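Local coordinates for NAD-dependent epimerase/dehydratase (PDB 6DNT), which probably inverts the sugar C4 of UDP-N-acetylglucosamine with the help of bound NAD, and here also holds UDP-N-acetylmuramic acid, at residues Ile269-Gly274 with Ser314-Ile319; Asn257-Glu262 with Ile319-Asp324; Ile145-Phe150 with Asp198-Arg203; His51-Leu56 with Glu74-Pro79. All coordinates share one frame; numbering follows the deposited sequence.

Contact 1: Ile269-Gly274 with Ser314-Ile319; sequences INVALG and SNLDKI
Leu316 packs on Ile269 where strand 267-271 of the Rossmann-type sheet runs out and the 3-10 segment 314-318 lies against it. The tight half is buried and made by methyl groups, which meet one another and backbone carbonyls. Leu316 CD2 sits 3.7 Å from Ile269 CG2 and also rests 3.4 Å from Asn270 O, while its twin, CD1, reaches past the strand's end to within 3.9 Å of Ala272 O, a buried carbonyl with no polar partner in the model. A leucine suits this place because its forked tip can span several residues of this chain at once: CG is anti to its own carbonyl carbon (chi1 -73°) and the chain then runs extended, carrying both methyls out to them. Ile269, beta-branched as strand residues often are, divides its two arms, CG2 to Leu316 and CD1 to Ile319. The 3.4 Å between Ile269 CD1 and Ile319 CG2 is tighter than usual, but Ile269 has a second conformer, so this closeness is doubtful.

The loose side faces solvent. There Lys318 merely grazes the strand, its CB 4.3 Å from Ile269 CD1, and its long tail turns back on its own segment. Lys318 NZ donates to Asn315 OD1 at 2.9 Å, tilted 30° from the carbonyl plane. The other end of that amide, Asn315 ND2, bonds to Glu167 OE1, while Glu167 OE2 takes the backbone N of Asn270.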
# COMPACT_ATOMS: atom_id res chain seq x y z
N ILE A 269 15.14 0.16 5.67
CA ILE A 269 16.55 0.47 5.42
C ILE A 269 16.88 0.18 3.95
O ILE A 269 16.54 -0.88 3.45
CB ILE A 269 17.49 -0.40 6.30
CG1 ILE A 269 17.19 -0.20 7.79
CG2 ILE A 269 18.95 -0.07 6.02
CD1 ILE A 269 17.91 -1.21 8.67
N ASN A 270 17.54 1.12 3.28
CA ASN A 270 18.10 0.89 1.94
C ASN A 270 19.28 -0.08 2.02
O ASN A 270 20.12 0.04 2.90
CB ASN A 270 18.64 2.18 1.33
CG ASN A 270 17.57 3.17 0.98
OD1 ASN A 270 16.45 2.82 0.65
ND2 ASN A 270 17.93 4.45 1.01
N VAL A 271 19.37 -1.03 1.09
CA VAL A 271 20.54 -1.90 1.02
C VAL A 271 21.18 -1.73 -0.35
O VAL A 271 20.61 -2.11 -1.38
CB VAL A 271 20.23 -3.38 1.31
CG1 VAL A 271 21.54 -4.13 1.57
CG2 VAL A 271 19.33 -3.50 2.52
N ALA A 272 22.37 -1.14 -0.34
CA ALA A 272 23.10 -0.76 -1.54
C ALA A 272 24.51 -0.37 -1.11
O ALA A 272 24.84 -0.52 0.07
CB ALA A 272 22.41 0.41 -2.22
N LEU A 273 25.32 0.15 -2.03
CA LEU A 273 26.64 0.71 -1.67
C LEU A 273 26.68 2.23 -1.58
O LEU A 273 27.64 2.77 -1.03
CB LEU A 273 27.70 0.24 -2.66
CG LEU A 273 27.96 -1.26 -2.74
CD1 LEU A 273 29.21 -1.53 -3.58
CD2 LEU A 273 28.14 -1.85 -1.35
N GLY A 274 25.64 2.91 -2.04
CA GLY A 274 25.66 4.36 -2.13
C GLY A 274 26.66 4.87 -3.16
O GLY A 274 27.19 5.95 -3.01
N SER A 314 23.20 5.59 4.86
CA SER A 314 23.48 5.99 6.25
C SER A 314 22.82 5.06 7.28
O SER A 314 23.46 4.64 8.24
CB SER A 314 23.00 7.42 6.50
OG SER A 314 23.70 8.33 5.67
N ASN A 315 21.56 4.70 7.04
CA ASN A 315 20.82 3.89 7.99
C ASN A 315 21.21 2.42 8.05
O ASN A 315 20.69 1.69 8.89
CB ASN A 315 19.31 4.12 7.82
CG ASN A 315 18.89 5.51 8.29
OD1 ASN A 315 19.32 5.95 9.36
ND2 ASN A 315 18.10 6.20 7.51
N LEU A 316 22.15 1.97 7.22
CA LEU A 316 22.77 0.66 7.43
C LEU A 316 23.47 0.54 8.80
O LEU A 316 23.64 -0.57 9.31
CB LEU A 316 23.75 0.30 6.31
CG LEU A 316 23.14 -0.09 4.96
CD1 LEU A 316 24.24 -0.36 3.96
CD2 LEU A 316 22.26 -1.33 5.09
N ASP A 317 23.84 1.67 9.39
CA ASP A 317 24.35 1.72 10.76
C ASP A 317 23.35 1.14 11.76
O ASP A 317 23.77 0.56 12.77
CB ASP A 317 24.70 3.16 11.19
CG ASP A 317 25.72 3.83 10.27
OD1 ASP A 317 26.35 3.14 9.45
OD2 ASP A 317 25.87 5.07 10.36
N LYS A 318 22.06 1.25 11.48
CA LYS A 318 21.00 0.70 12.35
C LYS A 318 21.07 -0.81 12.51
O LYS A 318 20.58 -1.33 13.51
CB LYS A 318 19.59 1.07 11.85
CG LYS A 318 19.28 2.55 11.77
CD LYS A 318 19.32 3.20 13.14
CE LYS A 318 18.67 4.58 13.14
NZ LYS A 318 19.41 5.54 12.27
N ILE A 319 21.63 -1.52 11.53
CA ILE A 319 21.82 -2.97 11.63
C ILE A 319 23.31 -3.36 11.69
O ILE A 319 23.65 -4.52 11.48
CB ILE A 319 21.08 -3.72 10.49
CG1 ILE A 319 21.53 -3.25 9.11
CG2 ILE A 319 19.57 -3.51 10.63
CD1 ILE A 319 21.20 -4.24 8.01

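Contact 2: Asn257-Glu262 with Ile319-Asp324; sequences NILSAE and ISFKPD
Helix 250-262, a helix packed against the Rossmann sheet, uses Leu259 and Ser260 near its C-terminal end to receive the irregular chain 319-324. Leu259 gives up most surface on the helix side. Its CB lies 3.5 Å from Ile319 O, and its CD1 methyl continues to Phe321 CD1, 3.6 Å away, the two side chains crossing at about a right angle. Leucine fits here because a single side chain meets a peptide carbonyl with its base and the CB, CG and CD1 side of Phe321 with its tip.

Ser260 is the small neighbour that lets Ile319 come close. Its OG is bonded to Ala256 O one turn back, so the hydroxyl is satisfied by its own helix and can meet a methyl, Ile319 CD1, at 3.5 Å. On the Ile319 side, CG1 stands between the backbone N and the carbonyl carbon (chi1 58°); this sets CG1 and CG2 so that both CD1 and CG2 border the serine hydroxyl. A water joins the two backbones, donating to Leu259 O at 2.9 Å and to Ile319 O at 3.1 Å.

Ser320 adopts the left-handed helical conformation (phi 50°), turning the chain so that Phe321 faces the helix again. Pro323 N lies 4.0 Å above the centre of the Phe321 ring. The ring also packs on Glu252, Lys255 and Ala256 of helix 250-262, whose Asn257 and Ala261 touch Ile149 of strand 147-153.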
# COMPACT_ATOMS: atom_id res chain seq x y z
N ASN A 257 20.22 -9.22 5.51
CA ASN A 257 19.04 -9.92 6.02
C ASN A 257 19.30 -10.47 7.41
O ASN A 257 18.51 -10.28 8.34
CB ASN A 257 18.63 -11.05 5.07
CG ASN A 257 17.60 -10.61 4.06
OD1 ASN A 257 16.41 -10.85 4.25
ND2 ASN A 257 18.03 -9.95 3.00
N ILE A 258 20.44 -11.14 7.55
CA ILE A 258 20.78 -11.84 8.80
C ILE A 258 21.05 -10.84 9.92
O ILE A 258 20.54 -11.02 11.04
CB ILE A 258 21.95 -12.81 8.59
CG1 ILE A 258 21.49 -13.92 7.63
CG2 ILE A 258 22.40 -13.42 9.91
CD1 ILE A 258 22.60 -14.77 7.05
N LEU A 259 21.80 -9.79 9.62
CA LEU A 259 22.02 -8.70 10.58
C LEU A 259 20.72 -8.00 11.00
O LEU A 259 20.57 -7.62 12.17
CB LEU A 259 23.03 -7.69 10.03
CG LEU A 259 24.47 -8.21 9.95
CD1 LEU A 259 25.34 -7.28 9.13
CD2 LEU A 259 25.06 -8.37 11.35
N SER A 260 19.77 -7.84 10.07
CA SER A 260 18.48 -7.22 10.38
C SER A 260 17.67 -8.07 11.37
O SER A 260 16.97 -7.52 12.25
CB SER A 260 17.65 -7.01 9.12
OG SER A 260 18.29 -6.08 8.26
N ALA A 261 17.75 -9.38 11.20
CA ALA A 261 17.05 -10.31 12.09
C ALA A 261 17.57 -10.18 13.51
O ALA A 261 16.79 -10.25 14.46
CB ALA A 261 17.21 -11.74 11.59
N GLU A 262 18.88 -10.00 13.64
CA GLU A 262 19.56 -9.91 14.94
C GLU A 262 19.47 -8.53 15.60
O GLU A 262 19.72 -8.41 16.79
CB GLU A 262 21.04 -10.28 14.79
CG GLU A 262 21.27 -11.71 14.29
CD GLU A 262 22.72 -12.00 13.96
OE1 GLU A 262 23.46 -11.09 13.51
OE2 GLU A 262 23.13 -13.16 14.15
N ILE A 319 21.63 -1.52 11.53
CA ILE A 319 21.82 -2.97 11.63
C ILE A 319 23.31 -3.36 11.69
O ILE A 319 23.65 -4.52 11.48
CB ILE A 319 21.08 -3.72 10.49
CG1 ILE A 319 21.53 -3.25 9.11
CG2 ILE A 319 19.57 -3.51 10.63
CD1 ILE A 319 21.20 -4.24 8.01
N SER A 320 24.17 -2.40 12.00
CA SER A 320 25.62 -2.59 12.05
C SER A 320 26.19 -3.27 10.81
O SER A 320 27.05 -4.15 10.91
CB SER A 320 25.99 -3.37 13.32
OG SER A 320 25.45 -2.73 14.47
N PHE A 321 25.72 -2.86 9.63
CA PHE A 321 26.22 -3.42 8.38
C PHE A 321 27.06 -2.42 7.59
O PHE A 321 26.61 -1.32 7.30
CB PHE A 321 25.06 -3.93 7.52
CG PHE A 321 25.49 -4.60 6.25
CD1 PHE A 321 26.53 -5.55 6.23
CD2 PHE A 321 24.84 -4.32 5.05
CE1 PHE A 321 26.92 -6.17 5.05
CE2 PHE A 321 25.22 -4.94 3.87
CZ PHE A 321 26.25 -5.87 3.87
N LYS A 322 28.29 -2.82 7.26
CA LYS A 322 29.19 -2.05 6.40
C LYS A 322 29.51 -2.95 5.21
O LYS A 322 30.31 -3.87 5.33
CB LYS A 322 30.48 -1.66 7.14
CG LYS A 322 30.35 -0.42 8.03
CD LYS A 322 31.65 -0.08 8.77
CE LYS A 322 31.53 1.16 9.64
NZ LYS A 322 32.78 1.49 10.38
N PRO A 323 28.86 -2.72 4.05
CA PRO A 323 29.22 -3.55 2.90
C PRO A 323 30.62 -3.23 2.37
O PRO A 323 31.11 -2.11 2.57
CB PRO A 323 28.15 -3.21 1.87
CG PRO A 323 27.64 -1.87 2.26
CD PRO A 323 27.75 -1.80 3.75
N ASP A 324 31.25 -4.21 1.73
CA ASP A 324 32.60 -4.03 1.18
C ASP A 324 32.53 -2.99 0.05
O ASP A 324 31.72 -3.13 -0.85
CB ASP A 324 33.16 -5.34 0.61
CG ASP A 324 33.25 -6.47 1.63
OD1 ASP A 324 33.46 -6.19 2.83
OD2 ASP A 324 33.12 -7.65 1.24
O HOH W 1 22.60 -6.33 13.82

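Contact 3: Ile145-Phe150 with Asp198-Arg203; sequences IKKVIF and DYVALR
Lys147 and Asp198 meet where two neighbouring parallel strands, 147-153 and 199-208, begin to pair, Asp198 just ahead of its strand. Helix 176-195 joins them as a beta-alpha-beta unit of the Rossmann fold; the strand axes differ by only 10°. From Lys147 CB, 4.3 Å from Asp198 O, the chain is sent across the neighbouring strand, with CG anti to the backbone N (chi1 -162°). CG comes within 3.9 Å of the same Asp198 O. A bend at chi2 (114°) lays CD 4.1 Å from Asp198 CB, and CE then slides over the backbone to Val200 CG2 at 3.5 Å. NZ stays beside the same methyl. A lysine is apt because its long apolar stem can cover valine while its ammonium group donates to the backbone carbonyls of Ser260, Ser263 and Tyr265.

The backbones are zipped by four bonds, beginning with Val148 N to Asp198 O at 3.1 Å and ending with Leu202 N to Phe150 O at 2.8 Å. Val148, Phe150, Tyr199 and Ala201 share one face of the sheet. There the small Ala201 leaves space for Phe150, whose ring edge meets Ala201 CB, 4.2 Å from CD2; Phe150 also touches the NAD-binding residue Lys181. Where the pairing ends, two waters bridge the chains, one from Ile145 O to Asp198 N, the other donating to Lys146 O and, at 2.9 Å, to Asp198 OD2.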
# COMPACT_ATOMS: atom_id res chain seq x y z
N ILE A 145 6.26 -14.36 16.32
CA ILE A 145 7.55 -14.40 15.62
C ILE A 145 8.38 -13.21 16.09
O ILE A 145 7.86 -12.09 16.20
CB ILE A 145 7.30 -14.34 14.08
CG1 ILE A 145 6.69 -15.67 13.59
CG2 ILE A 145 8.55 -13.98 13.29
CD1 ILE A 145 7.53 -16.90 13.81
N LYS A 146 9.65 -13.44 16.42
CA LYS A 146 10.51 -12.39 16.97
C LYS A 146 10.76 -11.28 15.97
O LYS A 146 10.79 -10.11 16.33
CB LYS A 146 11.85 -12.94 17.47
CG LYS A 146 11.72 -13.77 18.73
CD LYS A 146 13.03 -14.48 19.07
CE LYS A 146 12.82 -15.57 20.11
NZ LYS A 146 11.91 -16.66 19.64
N LYS A 147 10.94 -11.65 14.70
CA LYS A 147 11.15 -10.63 13.67
C LYS A 147 10.81 -11.15 12.29
O LYS A 147 11.11 -12.31 11.97
CB LYS A 147 12.60 -10.16 13.69
CG LYS A 147 12.84 -8.83 12.98
CD LYS A 147 13.27 -7.76 13.95
CE LYS A 147 13.79 -6.55 13.23
NZ LYS A 147 15.03 -6.04 13.87
N VAL A 148 10.27 -10.26 11.45
CA VAL A 148 10.06 -10.51 10.02
C VAL A 148 11.07 -9.66 9.25
O VAL A 148 11.21 -8.48 9.55
CB VAL A 148 8.65 -10.06 9.61
CG1 VAL A 148 8.49 -10.11 8.09
CG2 VAL A 148 7.58 -10.89 10.32
N ILE A 149 11.78 -10.23 8.27
CA ILE A 149 12.72 -9.46 7.48
C ILE A 149 12.12 -9.52 6.08
O ILE A 149 12.05 -10.60 5.50
CB ILE A 149 14.15 -10.03 7.55
CG1 ILE A 149 14.61 -10.17 9.02
CG2 ILE A 149 15.09 -9.11 6.78
CD1 ILE A 149 14.15 -11.45 9.72
N PHE A 150 11.67 -8.38 5.58
CA PHE A 150 10.92 -8.29 4.32
C PHE A 150 11.77 -7.70 3.21
O PHE A 150 12.43 -6.70 3.41
CB PHE A 150 9.68 -7.41 4.51
CG PHE A 150 8.91 -7.18 3.24
CD1 PHE A 150 8.36 -8.24 2.53
CD2 PHE A 150 8.77 -5.90 2.71
CE1 PHE A 150 7.69 -8.04 1.35
CE2 PHE A 150 8.09 -5.69 1.52
CZ PHE A 150 7.55 -6.75 0.84
N ASP A 198 7.54 -7.07 15.26
CA ASP A 198 8.78 -6.40 14.92
C ASP A 198 9.22 -6.81 13.52
O ASP A 198 9.01 -7.94 13.10
CB ASP A 198 9.85 -6.74 15.95
CG ASP A 198 9.59 -6.07 17.30
OD1 ASP A 198 8.81 -5.09 17.36
OD2 ASP A 198 10.16 -6.55 18.30
N TYR A 199 9.81 -5.87 12.80
CA TYR A 199 10.14 -6.10 11.40
C TYR A 199 11.25 -5.17 10.93
O TYR A 199 11.44 -4.09 11.48
CB TYR A 199 8.91 -5.88 10.50
CG TYR A 199 8.59 -4.41 10.32
CD1 TYR A 199 7.86 -3.73 11.27
CD2 TYR A 199 9.07 -3.69 9.23
CE1 TYR A 199 7.59 -2.37 11.14
CE2 TYR A 199 8.82 -2.34 9.10
CZ TYR A 199 8.07 -1.68 10.05
OH TYR A 199 7.79 -0.33 9.91
N VAL A 200 11.95 -5.60 9.88
CA VAL A 200 12.75 -4.70 9.07
C VAL A 200 12.34 -4.94 7.62
O VAL A 200 12.24 -6.08 7.19
CB VAL A 200 14.26 -4.92 9.23
CG1 VAL A 200 15.02 -4.21 8.12
CG2 VAL A 200 14.75 -4.44 10.59
N ALA A 201 12.08 -3.85 6.90
CA ALA A 201 11.86 -3.90 5.47
C ALA A 201 13.13 -3.39 4.82
O ALA A 201 13.62 -2.31 5.14
CB ALA A 201 10.67 -3.02 5.10
N LEU A 202 13.68 -4.19 3.91
CA LEU A 202 14.94 -3.85 3.26
C LEU A 202 14.67 -3.43 1.81
O LEU A 202 14.18 -4.23 1.02
CB LEU A 202 15.89 -5.05 3.31
CG LEU A 202 16.33 -5.48 4.71
CD1 LEU A 202 17.05 -6.82 4.66
CD2 LEU A 202 17.22 -4.43 5.38
N ARG A 203 15.01 -2.19 1.46
CA ARG A 203 14.82 -1.72 0.09
C ARG A 203 16.08 -2.02 -0.71
O ARG A 203 17.07 -1.27 -0.63
CB ARG A 203 14.49 -0.25 0.06
CG ARG A 203 13.12 0.06 0.64
CD ARG A 203 12.84 1.54 0.63
NE ARG A 203 11.55 1.82 1.24
CZ ARG A 203 11.18 3.02 1.70
NH1 ARG A 203 11.99 4.08 1.62
NH2 ARG A 203 10.00 3.16 2.26
O HOH W 2 7.61 -9.40 16.95
O HOH W 3 11.43 -9.12 18.77

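Contact 4: His51-Leu56 with Glu74-Pro79; sequences HIVDAL and ENLNNP
Asp54, Leu76 and Asn77 bury the most surface where helix 47-56, which follows the glycine-rich turn of the Rossmann fold, meets the loop between strands 61-65 and 84-87. Asp54 is the polar centre. Its OD1 accepts the backbone N-H of Asn77 at 2.9 Å, a fairly straight bond (166° at the hydrogen) that arrives on the syn side, 22° out of the carboxylate plane. An aspartate suits the site because its short side chain holds two acceptors close to the helix. OD2 is used for a salt bridge to Arg211 NH2, and these donors together would be expected to favour the charged form.

Asn77 presses its CB against the same oxygen, 3.3 Å from Asp54 OD1. With CG anti to the backbone N (chi1 178°), its amide swings off the helix and stands nearly at right angles to the carboxylate, so this residue acts on Asp54 through backbone and CB rather than through its polar tip.

Leu76 supplies the apolar half. Its CD2 methyl nestles against Val53, 3.8 Å from CG1 and equally far from CB, and both residues also touch Ile64 of strand 61-65, closing a small hydrophobic patch under the polar link. Just before it in the chain, Asn75 ND2 bonds to Leu45 O, tying the loop to the turn near NAD. A water completes the polar side: it donates to Asp54 OD1 at 2.8 Å and accepts the backbone N-H of Asn78 at 3.0 Å.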
# COMPACT_ATOMS: atom_id res chain seq x y z
N HIS A 51 20.85 -17.82 -1.22
CA HIS A 51 22.07 -17.37 -0.56
C HIS A 51 21.87 -17.15 0.93
O HIS A 51 22.80 -17.35 1.70
CB HIS A 51 22.62 -16.09 -1.23
CG HIS A 51 23.20 -16.35 -2.59
ND1 HIS A 51 24.46 -16.87 -2.77
CD2 HIS A 51 22.68 -16.20 -3.83
CE1 HIS A 51 24.71 -17.00 -4.06
NE2 HIS A 51 23.64 -16.60 -4.73
N ILE A 52 20.66 -16.74 1.34
CA ILE A 52 20.32 -16.61 2.76
C ILE A 52 20.28 -17.99 3.41
O ILE A 52 20.85 -18.17 4.49
CB ILE A 52 19.01 -15.84 2.98
CG1 ILE A 52 19.20 -14.37 2.56
CG2 ILE A 52 18.56 -15.94 4.45
CD1 ILE A 52 17.92 -13.64 2.29
N VAL A 53 19.62 -18.94 2.75
CA VAL A 53 19.59 -20.32 3.24
C VAL A 53 21.01 -20.85 3.41
O VAL A 53 21.32 -21.41 4.44
CB VAL A 53 18.77 -21.27 2.35
CG1 VAL A 53 18.85 -22.70 2.89
CG2 VAL A 53 17.31 -20.83 2.30
N ASP A 54 21.86 -20.66 2.40
CA ASP A 54 23.26 -21.13 2.48
C ASP A 54 23.97 -20.60 3.71
O ASP A 54 24.74 -21.32 4.35
CB ASP A 54 24.07 -20.72 1.24
CG ASP A 54 23.71 -21.51 -0.02
OD1 ASP A 54 23.04 -22.57 0.02
OD2 ASP A 54 24.14 -21.04 -1.10
N ALA A 55 23.73 -19.33 4.03
CA ALA A 55 24.44 -18.67 5.12
C ALA A 55 23.94 -19.09 6.51
O ALA A 55 24.68 -18.95 7.49
CB ALA A 55 24.34 -17.17 4.96
N LEU A 56 22.71 -19.59 6.59
CA LEU A 56 22.11 -19.96 7.88
C LEU A 56 22.12 -21.46 8.19
O LEU A 56 21.99 -21.84 9.35
CB LEU A 56 20.66 -19.48 7.92
CG LEU A 56 20.48 -17.96 7.97
CD1 LEU A 56 19.01 -17.62 7.95
CD2 LEU A 56 21.17 -17.38 9.21
N GLU A 74 18.31 -26.86 -7.10
CA GLU A 74 19.74 -26.80 -7.34
C GLU A 74 20.38 -25.45 -7.03
O GLU A 74 21.60 -25.37 -6.98
CB GLU A 74 20.10 -27.32 -8.76
CG GLU A 74 19.75 -26.42 -9.93
CD GLU A 74 20.10 -27.04 -11.29
OE1 GLU A 74 20.41 -26.28 -12.24
OE2 GLU A 74 20.06 -28.28 -11.43
N ASN A 75 19.59 -24.39 -6.79
CA ASN A 75 20.16 -23.15 -6.26
C ASN A 75 20.78 -23.30 -4.87
O ASN A 75 21.66 -22.53 -4.55
CB ASN A 75 19.11 -22.01 -6.20
CG ASN A 75 18.80 -21.40 -7.57
OD1 ASN A 75 19.57 -21.58 -8.54
ND2 ASN A 75 17.67 -20.72 -7.68
N LEU A 76 20.37 -24.28 -4.06
CA LEU A 76 20.97 -24.45 -2.74
C LEU A 76 22.33 -25.11 -2.83
O LEU A 76 22.50 -26.03 -3.61
CB LEU A 76 20.06 -25.30 -1.85
CG LEU A 76 18.69 -24.71 -1.55
CD1 LEU A 76 17.86 -25.69 -0.75
CD2 LEU A 76 18.85 -23.40 -0.80
N ASN A 77 23.27 -24.68 -2.00
CA ASN A 77 24.57 -25.34 -1.93
C ASN A 77 24.42 -26.81 -1.54
O ASN A 77 25.07 -27.69 -2.13
CB ASN A 77 25.45 -24.63 -0.93
CG ASN A 77 26.80 -25.29 -0.78
OD1 ASN A 77 27.15 -25.78 0.29
ND2 ASN A 77 27.54 -25.36 -1.88
N ASN A 78 23.54 -27.08 -0.57
CA ASN A 78 23.22 -28.46 -0.20
C ASN A 78 21.72 -28.62 0.01
O ASN A 78 21.23 -28.41 1.12
CB ASN A 78 23.97 -28.88 1.05
CG ASN A 78 23.74 -30.35 1.41
OD1 ASN A 78 23.06 -31.09 0.69
ND2 ASN A 78 24.32 -30.77 2.52
N PRO A 79 20.99 -29.04 -1.03
CA PRO A 79 19.54 -29.21 -0.88
C PRO A 79 19.13 -30.43 -0.03
O PRO A 79 17.94 -30.63 0.17
CB PRO A 79 19.05 -29.38 -2.31
CG PRO A 79 20.20 -29.90 -3.06
CD PRO A 79 21.45 -29.40 -2.39
O HOH W 4 22.69 -24.99 1.34

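Overall arrangement
Contact 3 is mainly sheet, its strands held by regular backbone bonds, whereas contacts 1 and 2 lay one continuous stretch, 314-324, which starts as a 3-10 segment and goes on without regular structure, over a strand and a helix mainly through methyls. Those two share Ile319. Strand 267-271 pairs with 199-208, joining contact 1 to contact 3; Leu202 CD2 against Ser260 OG joins contact 3 to contact 2. Contact 4 lies farther off, yet its helix touches helix 250-262 through Ile52 and Ala55. In contact 3 eight of ten touching residues are buried, in the sheet core; contacts 2 and 4 each have three of five, nearer the surface. In contact 4 alone does a side-chain carboxylate accept a bond directly from the other segment.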